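PDB 3OBE: sugar phosphate isomerase/epimerase from Parabacteroides distasonis, which is probably an isomerase or epimerase acting on sugar phosphates or related sugars, built on a xylose isomerase-like TIM barrel. Local coordinates for residues Y199-D209 / W232-F240; F259-Y267 / Y297-K305. All blocks are in the same frame, centred on the assembly; numbering follows the deposited sequence.

In the fold
Both contacts belong to the outer wall of the TIM barrel, where each joins two neighbouring parts of the single layer of helices that surrounds the parallel strands. Interaction 1 sets helix 200-207 against the end of helix 229-235 and the turn into strand 240-245; interaction 2 sets helix 259-269 against the tail that follows helix 287-300. Their centres lie about 22 Å apart, and helices 229-235 and 259-269 bridge them directly. There E234 OE1 meets K265 NZ in a 2.6 Å salt bridge, while M233 packs its CB 3.7 Å from K265 CG. In TIM barrels the active site lies at the C-terminal mouth of the strands; both contacts lie in the surrounding helical layer.

Interaction 1. Residues Y199-D209 / W232-F240; sequences YIEELFLKNTD and WMENYPNRF
L205 spreads its two methyl groups between different partners. CD1 stands almost straight above the centre of the Y236 ring, 3.6 Å from the centroid in a CH-pi contact, and the same methyl meets the edge of W232 with CZ3 3.9 Å away. CD2 instead lies alongside the R239 chain, 3.6 Å from CB of R239, and also over one face of its guanidinium. A branched leucine suits this place because one methyl fills the aromatic pocket while the other follows the arginine's aliphatic part.

At the start of helix 200-207, the N-cap residue Y199 turns its ring face to the six-membered ring of W232, which comes edge on. The planes stand at 64° in this offset edge-to-face pair, and the indole NE1 is held outside it by Q227. E201 bends at chi2 and brings its carboxylate nearly coplanar with the F240 ring (2°), so that OE2 of E201 approaches the ring edge 3.6 Å from CE1 of F240. The oxygen thus faces weakly positive aryl C-H groups and avoids the electron-rich face.

R239 curls at chi2 and chi3, both near -52°, which swings its guanidinium back to the end of helix 200-207. NH1 of R239 gives a 2.8 Å hydrogen bond to O of L205, and NH2 gives one of 2.9 Å to OG1 of T208; both acceptors lie close to the guanidinium plane. That hydroxyl donates in turn to F204 O at 2.7 Å from T208 OG1, leaving it to accept from the arginine, while R239 NH2 also reaches V213 O on the adjacent strand. The positive charge sits where a helix presents its carbonyl oxygens, so the helix dipole would probably help stabilise it, although its partners here are neutral.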
loop_
_atom_site.group_PDB
_atom_site.type_symbol
_atom_site.label_atom_id
_atom_site.label_comp_id
_atom_site.label_asym_id
_atom_site.label_seq_id
_atom_site.Cartn_x
_atom_site.Cartn_y
_atom_site.Cartn_z
ATOM N N TYR A 199 -7.968 4.306 19.260
ATOM C CA TYR A 199 -7.413 4.601 17.960
ATOM C C TYR A 199 -8.274 4.015 16.858
ATOM O O TYR A 199 -8.718 2.861 16.933
ATOM C CB TYR A 199 -6.020 4.024 17.816
ATOM C CG TYR A 199 -4.980 4.641 18.680
ATOM C CD1 TYR A 199 -4.620 5.980 18.525
ATOM C CD2 TYR A 199 -4.269 3.843 19.583
ATOM C CE1 TYR A 199 -3.626 6.521 19.300
ATOM C CE2 TYR A 199 -3.242 4.376 20.328
ATOM C CZ TYR A 199 -2.944 5.700 20.180
ATOM O OH TYR A 199 -1.962 6.239 20.964
ATOM N N ILE A 200 -8.492 4.799 15.815
ATOM C CA ILE A 200 -9.208 4.296 14.647
ATOM C C ILE A 200 -8.573 3.015 14.080
ATOM O O ILE A 200 -9.263 2.032 13.762
ATOM C CB ILE A 200 -9.399 5.391 13.584
ATOM C CG1 ILE A 200 -10.348 6.491 14.123
ATOM C CG2 ILE A 200 -10.000 4.777 12.287
ATOM C CD1 ILE A 200 -10.336 7.784 13.255
ATOM N N GLU A 201 -7.260 3.021 13.903
ATOM C CA GLU A 201 -6.560 1.857 13.383
ATOM C C GLU A 201 -6.873 0.614 14.230
ATOM O O GLU A 201 -7.099 -0.475 13.694
ATOM C CB GLU A 201 -5.042 2.114 13.331
ATOM C CG GLU A 201 -4.230 1.061 12.602
ATOM C CD GLU A 201 -4.269 1.067 11.090
ATOM O OE1 GLU A 201 -5.001 1.888 10.485
ATOM O OE2 GLU A 201 -3.539 0.205 10.490
ATOM N N GLU A 202 -6.841 0.775 15.559
ATOM C CA GLU A 202 -7.155 -0.308 16.473
ATOM C C GLU A 202 -8.553 -0.848 16.278
ATOM O O GLU A 202 -8.785 -2.057 16.302
ATOM C CB GLU A 202 -6.894 0.117 17.944
ATOM C CG GLU A 202 -7.303 -0.888 18.966
ATOM C CD GLU A 202 -6.888 -0.520 20.375
ATOM O OE1 GLU A 202 -6.078 0.379 20.537
ATOM O OE2 GLU A 202 -7.399 -1.126 21.308
ATOM N N LEU A 203 -9.530 0.044 16.111
ATOM C CA LEU A 203 -10.868 -0.363 15.855
ATOM C C LEU A 203 -10.985 -1.170 14.544
ATOM O O LEU A 203 -11.712 -2.165 14.501
ATOM C CB LEU A 203 -11.813 0.837 15.840
ATOM C CG LEU A 203 -12.002 1.497 17.191
ATOM C CD1 LEU A 203 -12.650 2.902 16.941
ATOM C CD2 LEU A 203 -12.830 0.576 18.128
ATOM N N PHE A 204 -10.293 -0.743 13.499
ATOM C CA PHE A 204 -10.316 -1.475 12.241
ATOM C C PHE A 204 -9.690 -2.856 12.416
ATOM O O PHE A 204 -10.250 -3.862 11.962
ATOM C CB PHE A 204 -9.567 -0.761 11.114
ATOM C CG PHE A 204 -10.207 0.469 10.571
ATOM C CD1 PHE A 204 -11.523 0.827 10.805
ATOM C CD2 PHE A 204 -9.449 1.305 9.802
ATOM C CE1 PHE A 204 -12.060 1.986 10.236
ATOM C CE2 PHE A 204 -9.968 2.425 9.240
ATOM C CZ PHE A 204 -11.267 2.796 9.460
ATOM N N LEU A 205 -8.572 -2.930 13.103
ATOM C CA LEU A 205 -7.973 -4.232 13.415
ATOM C C LEU A 205 -8.899 -5.168 14.162
ATOM O O LEU A 205 -9.052 -6.357 13.804
ATOM C CB LEU A 205 -6.662 -4.020 14.184
ATOM C CG LEU A 205 -5.529 -3.442 13.322
ATOM C CD1 LEU A 205 -4.527 -2.635 14.168
ATOM C CD2 LEU A 205 -4.751 -4.539 12.571
ATOM N N LYS A 206 -9.469 -4.654 15.230
ATOM C CA LYS A 206 -10.294 -5.487 16.114
ATOM C C LYS A 206 -11.615 -5.880 15.520
ATOM O O LYS A 206 -12.201 -6.908 15.921
ATOM C CB LYS A 206 -10.497 -4.836 17.462
ATOM C CG LYS A 206 -9.154 -4.508 18.103
ATOM C CD LYS A 206 -8.811 -5.233 19.314
ATOM C CE LYS A 206 -7.845 -4.408 20.145
ATOM N NZ LYS A 206 -7.405 -5.132 21.346
ATOM N N ASN A 207 -12.094 -5.122 14.536
ATOM C CA ASN A 207 -13.396 -5.394 13.942
ATOM C C ASN A 207 -13.343 -5.993 12.531
ATOM O O ASN A 207 -14.376 -6.148 11.899
ATOM C CB ASN A 207 -14.255 -4.119 13.965
ATOM C CG ASN A 207 -14.703 -3.792 15.376
ATOM O OD1 ASN A 207 -15.550 -4.486 15.926
ATOM N ND2 ASN A 207 -14.088 -2.787 15.991
ATOM N N THR A 208 -12.145 -6.364 12.079
ATOM C CA THR A 208 -11.979 -7.075 10.797
ATOM C C THR A 208 -11.402 -8.463 11.036
ATOM O O THR A 208 -10.713 -8.703 12.012
ATOM C CB THR A 208 -11.097 -6.322 9.782
ATOM O OG1 THR A 208 -9.827 -5.998 10.341
ATOM C CG2 THR A 208 -11.773 -5.019 9.363
ATOM N N ASP A 209 -11.785 -9.367 10.157
ATOM C CA ASP A 209 -11.369 -10.767 10.224
ATOM C C ASP A 209 -10.020 -10.928 9.591
ATOM O O ASP A 209 -9.883 -10.591 8.400
ATOM C CB ASP A 209 -12.385 -11.573 9.411
ATOM C CG ASP A 209 -12.194 -13.070 9.495
ATOM O OD1 ASP A 209 -11.072 -13.602 9.714
ATOM O OD2 ASP A 209 -13.227 -13.757 9.265
ATOM N N TRP A 232 3.116 -1.213 16.828
ATOM C CA TRP A 232 1.929 -1.692 16.119
ATOM C C TRP A 232 2.146 -3.090 15.510
ATOM O O TRP A 232 1.293 -3.961 15.657
ATOM C CB TRP A 232 1.441 -0.678 15.104
ATOM C CG TRP A 232 0.796 0.457 15.771
ATOM C CD1 TRP A 232 1.410 1.547 16.318
ATOM C CD2 TRP A 232 -0.608 0.617 16.028
ATOM N NE1 TRP A 232 0.485 2.385 16.876
ATOM C CE2 TRP A 232 -0.765 1.832 16.722
ATOM C CE3 TRP A 232 -1.752 -0.171 15.764
ATOM C CZ2 TRP A 232 -2.023 2.303 17.124
ATOM C CZ3 TRP A 232 -3.004 0.289 16.193
ATOM C CH2 TRP A 232 -3.123 1.507 16.837
HETATM N N MSE A 233 3.292 -3.277 14.859
HETATM C CA MSE A 233 3.668 -4.562 14.264
HETATM C C MSE A 233 3.748 -5.667 15.317
HETATM O O MSE A 233 3.240 -6.778 15.119
HETATM C CB MSE A 233 4.986 -4.399 13.478
HETATM C CG MSE A 233 4.868 -3.446 12.271
HETATM SE SE MSE A 233 6.602 -2.775 11.642
HETATM C CE MSE A 233 7.353 -4.349 10.767
ATOM N N GLU A 234 4.334 -5.353 16.475
ATOM C CA GLU A 234 4.434 -6.291 17.569
ATOM C C GLU A 234 3.066 -6.651 18.157
ATOM O O GLU A 234 2.852 -7.783 18.587
ATOM C CB GLU A 234 5.342 -5.705 18.668
ATOM C CG GLU A 234 5.545 -6.579 19.810
ATOM C CD GLU A 234 6.266 -7.931 19.440
ATOM O OE1 GLU A 234 6.976 -8.082 18.372
ATOM O OE2 GLU A 234 6.084 -8.838 20.253
ATOM N N ASN A 235 2.124 -5.712 18.150
ATOM C CA ASN A 235 0.841 -5.992 18.767
ATOM C C ASN A 235 -0.146 -6.706 17.848
ATOM O O ASN A 235 -1.087 -7.323 18.333
ATOM C CB ASN A 235 0.231 -4.712 19.300
ATOM C CG ASN A 235 0.934 -4.224 20.549
ATOM O OD1 ASN A 235 1.712 -4.963 21.181
ATOM N ND2 ASN A 235 0.644 -2.985 20.932
ATOM N N TYR A 236 0.068 -6.610 16.542
ATOM C CA TYR A 236 -0.845 -7.192 15.534
ATOM C C TYR A 236 -0.029 -7.891 14.457
ATOM O O TYR A 236 -0.107 -7.581 13.268
ATOM C CB TYR A 236 -1.749 -6.110 14.919
ATOM C CG TYR A 236 -2.527 -5.337 15.931
ATOM C CD1 TYR A 236 -3.742 -5.781 16.350
ATOM C CD2 TYR A 236 -2.017 -4.165 16.483
ATOM C CE1 TYR A 236 -4.454 -5.073 17.291
ATOM C CE2 TYR A 236 -2.747 -3.425 17.444
ATOM C CZ TYR A 236 -3.949 -3.909 17.843
ATOM O OH TYR A 236 -4.712 -3.187 18.802
ATOM N N PRO A 237 0.750 -8.927 14.875
ATOM C CA PRO A 237 1.803 -9.421 13.996
ATOM C C PRO A 237 1.291 -10.127 12.743
ATOM O O PRO A 237 1.971 -10.111 11.718
ATOM C CB PRO A 237 2.551 -10.393 14.885
ATOM C CG PRO A 237 1.670 -10.757 15.973
ATOM C CD PRO A 237 0.813 -9.509 16.195
ATOM N N ASN A 238 0.090 -10.700 12.836
ATOM C CA ASN A 238 -0.484 -11.433 11.712
ATOM C C ASN A 238 -1.348 -10.555 10.839
ATOM O O ASN A 238 -1.847 -11.017 9.814
ATOM C CB ASN A 238 -1.323 -12.627 12.220
ATOM C CG ASN A 238 -2.467 -12.207 13.144
ATOM O OD1 ASN A 238 -2.333 -11.268 13.974
ATOM N ND2 ASN A 238 -3.588 -12.919 13.046
ATOM N N ARG A 239 -1.509 -9.290 11.195
ATOM C CA ARG A 239 -2.419 -8.396 10.443
ATOM C C ARG A 239 -1.722 -7.457 9.447
ATOM O O ARG A 239 -2.270 -7.125 8.405
ATOM C CB ARG A 239 -3.234 -7.543 11.393
ATOM C CG ARG A 239 -3.988 -8.290 12.485
ATOM C CD ARG A 239 -4.859 -9.427 12.025
ATOM N NE ARG A 239 -5.792 -9.018 10.991
ATOM C CZ ARG A 239 -6.909 -8.342 11.233
ATOM N NH1 ARG A 239 -7.224 -7.986 12.466
ATOM N NH2 ARG A 239 -7.703 -8.028 10.221
ATOM N N PHE A 240 -0.493 -7.047 9.776
ATOM C CA PHE A 240 0.287 -6.178 8.924
ATOM C C PHE A 240 1.073 -7.019 7.953
ATOM O O PHE A 240 2.179 -7.467 8.266
ATOM C CB PHE A 240 1.164 -5.297 9.825
ATOM C CG PHE A 240 0.387 -4.302 10.602
ATOM C CD1 PHE A 240 -0.384 -3.364 9.940
ATOM C CD2 PHE A 240 0.391 -4.274 11.998
ATOM C CE1 PHE A 240 -1.125 -2.419 10.644
ATOM C CE2 PHE A 240 -0.365 -3.344 12.668
ATOM C CZ PHE A 240 -1.088 -2.421 12.004
#

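Interaction 2. Residues F259-Y267 / Y297-K305; sequences FPNIFKKAY and YLQAAPFVK
K305 N donates to Y267 OH over 3.0 Å, and at 171° the hydrogen bond is almost straight. The tyrosine therefore meets the last residue of the chain through its hydroxyl, and its ring receives the lysine chain as well: K305 CG lies over one face, offset toward the rim, 3.5 Å from Y267 CE2. Near the ring plane, F303 O faces the edge, 3.4 Å from the same CE2 of Y267. A phenylalanine in place of Y267 would keep the ring beneath the lysine chain but would probably leave K305 N without its acceptor and set the chain end freer to move.

The chain leaves helix 287-300 at A301, and a type I beta turn from A301 to V304 turns it toward helix 259-269. In the TIM barrel helix 287-300 follows the final strand, 273-276, and its tail returns to helix 259-269, which precedes that strand. K21 NZ, from the start of the chain, bonds to L298 O, Q299 O and V304 O, tying the helix end to the turned tail.

F303 lies at the corner of that turn with CG between its backbone N and carbonyl carbon (chi1 48°), an arrangement that lays the ring against P260. P260 CG rests over one face, 3.6 Å from F303 CE2, and A301 CB covers the opposite face. Proline's compact, rigid ring offers its C-H groups to the aromatic surface without a flexible chain. Next along, V304 CG2 stands above the centre of the F263 ring, 3.7 Å from its centroid, while L298 CD2 comes within 4.0 Å of F263 CZ. At the other end, Y297 crosses F259 obliquely and brings its OH 3.6 Å from F259 CB.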
loop_
_atom_site.group_PDB
_atom_site.type_symbol
_atom_site.label_atom_id
_atom_site.label_comp_id
_atom_site.label_asym_id
_atom_site.label_seq_id
_atom_site.Cartn_x
_atom_site.Cartn_y
_atom_site.Cartn_z
ATOM N N PHE A 259 14.757 2.351 10.117
ATOM C CA PHE A 259 14.523 1.269 9.173
ATOM C C PHE A 259 15.174 -0.030 9.632
ATOM O O PHE A 259 14.582 -1.081 9.446
ATOM C CB PHE A 259 14.887 1.692 7.748
ATOM C CG PHE A 259 13.892 2.661 7.170
ATOM C CD1 PHE A 259 12.571 2.258 7.010
ATOM C CD2 PHE A 259 14.236 3.957 6.868
ATOM C CE1 PHE A 259 11.600 3.113 6.539
ATOM C CE2 PHE A 259 13.236 4.827 6.384
ATOM C CZ PHE A 259 11.962 4.376 6.202
ATOM N N PRO A 260 16.346 0.025 10.299
ATOM C CA PRO A 260 16.884 -1.263 10.778
ATOM C C PRO A 260 15.904 -1.970 11.699
ATOM O O PRO A 260 15.661 -3.151 11.555
ATOM C CB PRO A 260 18.165 -0.853 11.475
ATOM C CG PRO A 260 18.660 0.285 10.667
ATOM C CD PRO A 260 17.386 1.076 10.367
ATOM N N ASN A 261 15.261 -1.229 12.605
ATOM C CA ASN A 261 14.269 -1.856 13.489
ATOM C C ASN A 261 12.965 -2.229 12.836
ATOM O O ASN A 261 12.377 -3.236 13.206
ATOM C CB ASN A 261 13.987 -0.993 14.698
ATOM C CG ASN A 261 15.117 -1.001 15.701
ATOM O OD1 ASN A 261 16.049 -1.844 15.694
ATOM N ND2 ASN A 261 15.052 -0.043 16.612
ATOM N N ILE A 262 12.487 -1.396 11.906
ATOM C CA ILE A 262 11.267 -1.678 11.155
ATOM C C ILE A 262 11.409 -2.962 10.352
ATOM O O ILE A 262 10.543 -3.853 10.431
ATOM C CB ILE A 262 10.876 -0.485 10.275
ATOM C CG1 ILE A 262 10.375 0.662 11.164
ATOM C CG2 ILE A 262 9.854 -0.866 9.200
ATOM C CD1 ILE A 262 10.316 2.005 10.477
ATOM N N PHE A 263 12.527 -3.086 9.653
ATOM C CA PHE A 263 12.780 -4.296 8.868
ATOM C C PHE A 263 13.022 -5.525 9.735
ATOM O O PHE A 263 12.468 -6.569 9.453
ATOM C CB PHE A 263 13.920 -4.059 7.887
ATOM C CG PHE A 263 13.466 -3.420 6.619
ATOM C CD1 PHE A 263 12.869 -4.149 5.607
ATOM C CD2 PHE A 263 13.604 -2.053 6.451
ATOM C CE1 PHE A 263 12.415 -3.513 4.484
ATOM C CE2 PHE A 263 13.178 -1.460 5.349
ATOM C CZ PHE A 263 12.577 -2.167 4.358
ATOM N N LYS A 264 13.759 -5.393 10.830
ATOM C CA LYS A 264 13.917 -6.497 11.770
ATOM C C LYS A 264 12.559 -7.019 12.243
ATOM O O LYS A 264 12.327 -8.226 12.206
ATOM C CB LYS A 264 14.787 -6.060 12.966
ATOM C CG LYS A 264 15.044 -7.133 13.995
ATOM C CD LYS A 264 15.803 -6.517 15.224
ATOM N N LYS A 265 11.647 -6.119 12.627
ATOM C CA LYS A 265 10.352 -6.552 13.112
ATOM C C LYS A 265 9.513 -7.134 11.963
ATOM O O LYS A 265 8.775 -8.104 12.160
ATOM C CB LYS A 265 9.582 -5.396 13.739
ATOM C CG LYS A 265 8.281 -5.841 14.430
ATOM C CD LYS A 265 8.483 -6.899 15.527
ATOM C CE LYS A 265 9.247 -6.343 16.732
ATOM N NZ LYS A 265 9.440 -7.299 17.828
ATOM N N ALA A 266 9.646 -6.543 10.774
ATOM C CA ALA A 266 8.897 -7.005 9.597
ATOM C C ALA A 266 9.189 -8.460 9.321
ATOM O O ALA A 266 8.264 -9.248 9.042
ATOM C CB ALA A 266 9.261 -6.151 8.346
ATOM N N TYR A 267 10.467 -8.821 9.362
ATOM C CA TYR A 267 10.825 -10.221 9.120
ATOM C C TYR A 267 10.400 -11.139 10.235
ATOM O O TYR A 267 10.077 -12.307 9.966
ATOM C CB TYR A 267 12.290 -10.394 8.759
ATOM C CG TYR A 267 12.612 -9.564 7.545
ATOM C CD1 TYR A 267 11.866 -9.703 6.380
ATOM C CD2 TYR A 267 13.673 -8.647 7.553
ATOM C CE1 TYR A 267 12.179 -8.950 5.250
ATOM C CE2 TYR A 267 13.967 -7.905 6.473
ATOM C CZ TYR A 267 13.222 -8.038 5.320
ATOM O OH TYR A 267 13.524 -7.277 4.201
ATOM N N TYR A 297 19.676 2.632 -1.288
ATOM C CA TYR A 297 19.747 2.436 0.168
ATOM C C TYR A 297 19.274 1.048 0.561
ATOM O O TYR A 297 19.918 0.338 1.349
ATOM C CB TYR A 297 18.881 3.487 0.852
ATOM C CG TYR A 297 18.702 3.317 2.351
ATOM C CD1 TYR A 297 19.680 3.711 3.254
ATOM C CD2 TYR A 297 17.521 2.767 2.843
ATOM C CE1 TYR A 297 19.480 3.565 4.595
ATOM C CE2 TYR A 297 17.310 2.657 4.178
ATOM C CZ TYR A 297 18.283 3.041 5.048
ATOM O OH TYR A 297 18.039 2.912 6.410
ATOM N N LEU A 298 18.150 0.645 0.005
ATOM C CA LEU A 298 17.526 -0.613 0.424
ATOM C C LEU A 298 18.348 -1.789 -0.102
ATOM O O LEU A 298 18.488 -2.815 0.574
ATOM C CB LEU A 298 16.103 -0.690 -0.081
ATOM C CG LEU A 298 15.128 0.303 0.576
ATOM C CD1 LEU A 298 13.770 0.230 -0.129
ATOM C CD2 LEU A 298 14.983 0.052 2.132
ATOM N N GLN A 299 18.873 -1.639 -1.313
ATOM C CA GLN A 299 19.654 -2.688 -1.902
ATOM C C GLN A 299 20.955 -2.872 -1.117
ATOM O O GLN A 299 21.401 -4.010 -0.959
ATOM C CB GLN A 299 19.965 -2.395 -3.360
ATOM C CG GLN A 299 18.713 -2.375 -4.226
ATOM C CD GLN A 299 18.324 -3.733 -4.762
ATOM O OE1 GLN A 299 17.234 -4.272 -4.462
ATOM N NE2 GLN A 299 19.182 -4.273 -5.578
ATOM N N ALA A 300 21.577 -1.782 -0.644
ATOM C CA ALA A 300 22.859 -1.880 0.092
ATOM C C ALA A 300 22.656 -2.202 1.580
ATOM O O ALA A 300 23.602 -2.593 2.250
ATOM C CB ALA A 300 23.645 -0.573 -0.054
ATOM N N ALA A 301 21.449 -2.005 2.093
ATOM C CA ALA A 301 21.199 -2.123 3.539
ATOM C C ALA A 301 21.299 -3.605 3.927
ATOM O O ALA A 301 20.569 -4.418 3.410
ATOM C CB ALA A 301 19.838 -1.610 3.852
ATOM N N PRO A 302 22.170 -3.946 4.880
ATOM C CA PRO A 302 22.217 -5.345 5.238
ATOM C C PRO A 302 21.010 -5.862 6.018
ATOM O O PRO A 302 20.805 -7.087 6.059
ATOM C CB PRO A 302 23.490 -5.470 6.065
ATOM C CG PRO A 302 23.770 -4.114 6.528
ATOM C CD PRO A 302 23.222 -3.158 5.533
ATOM N N PHE A 303 20.218 -4.967 6.620
ATOM C CA PHE A 303 19.011 -5.364 7.328
ATOM C C PHE A 303 17.798 -5.571 6.435
ATOM O O PHE A 303 16.725 -5.982 6.915
ATOM C CB PHE A 303 18.676 -4.305 8.424
ATOM C CG PHE A 303 18.721 -2.893 7.920
ATOM C CD1 PHE A 303 17.605 -2.292 7.364
ATOM C CD2 PHE A 303 19.889 -2.158 8.039
ATOM C CE1 PHE A 303 17.660 -0.981 6.914
ATOM C CE2 PHE A 303 19.969 -0.852 7.550
ATOM C CZ PHE A 303 18.857 -0.277 7.007
ATOM N N VAL A 304 17.945 -5.251 5.144
ATOM C CA VAL A 304 16.902 -5.491 4.146
ATOM C C VAL A 304 17.293 -6.763 3.421
ATOM O O VAL A 304 18.428 -6.900 2.977
ATOM C CB VAL A 304 16.760 -4.342 3.168
ATOM C CG1 VAL A 304 15.699 -4.658 2.064
ATOM C CG2 VAL A 304 16.411 -3.009 3.929
ATOM N N LYS A 305 16.356 -7.709 3.395
ATOM C CA LYS A 305 16.616 -9.055 2.913
ATOM C C LYS A 305 16.213 -9.156 1.465
ATOM O O LYS A 305 15.432 -8.331 0.962
ATOM C CB LYS A 305 15.851 -10.096 3.739
ATOM C CG LYS A 305 16.316 -10.243 5.208
ATOM C CD LYS A 305 17.783 -9.785 5.470
ATOM C CE LYS A 305 18.160 -9.785 6.967
ATOM N NZ LYS A 305 19.630 -9.820 7.134
ATOM O OXT LYS A 305 16.739 -10.052 0.798
HETATM O O HOH W 1 12.395 -7.881 2.140
#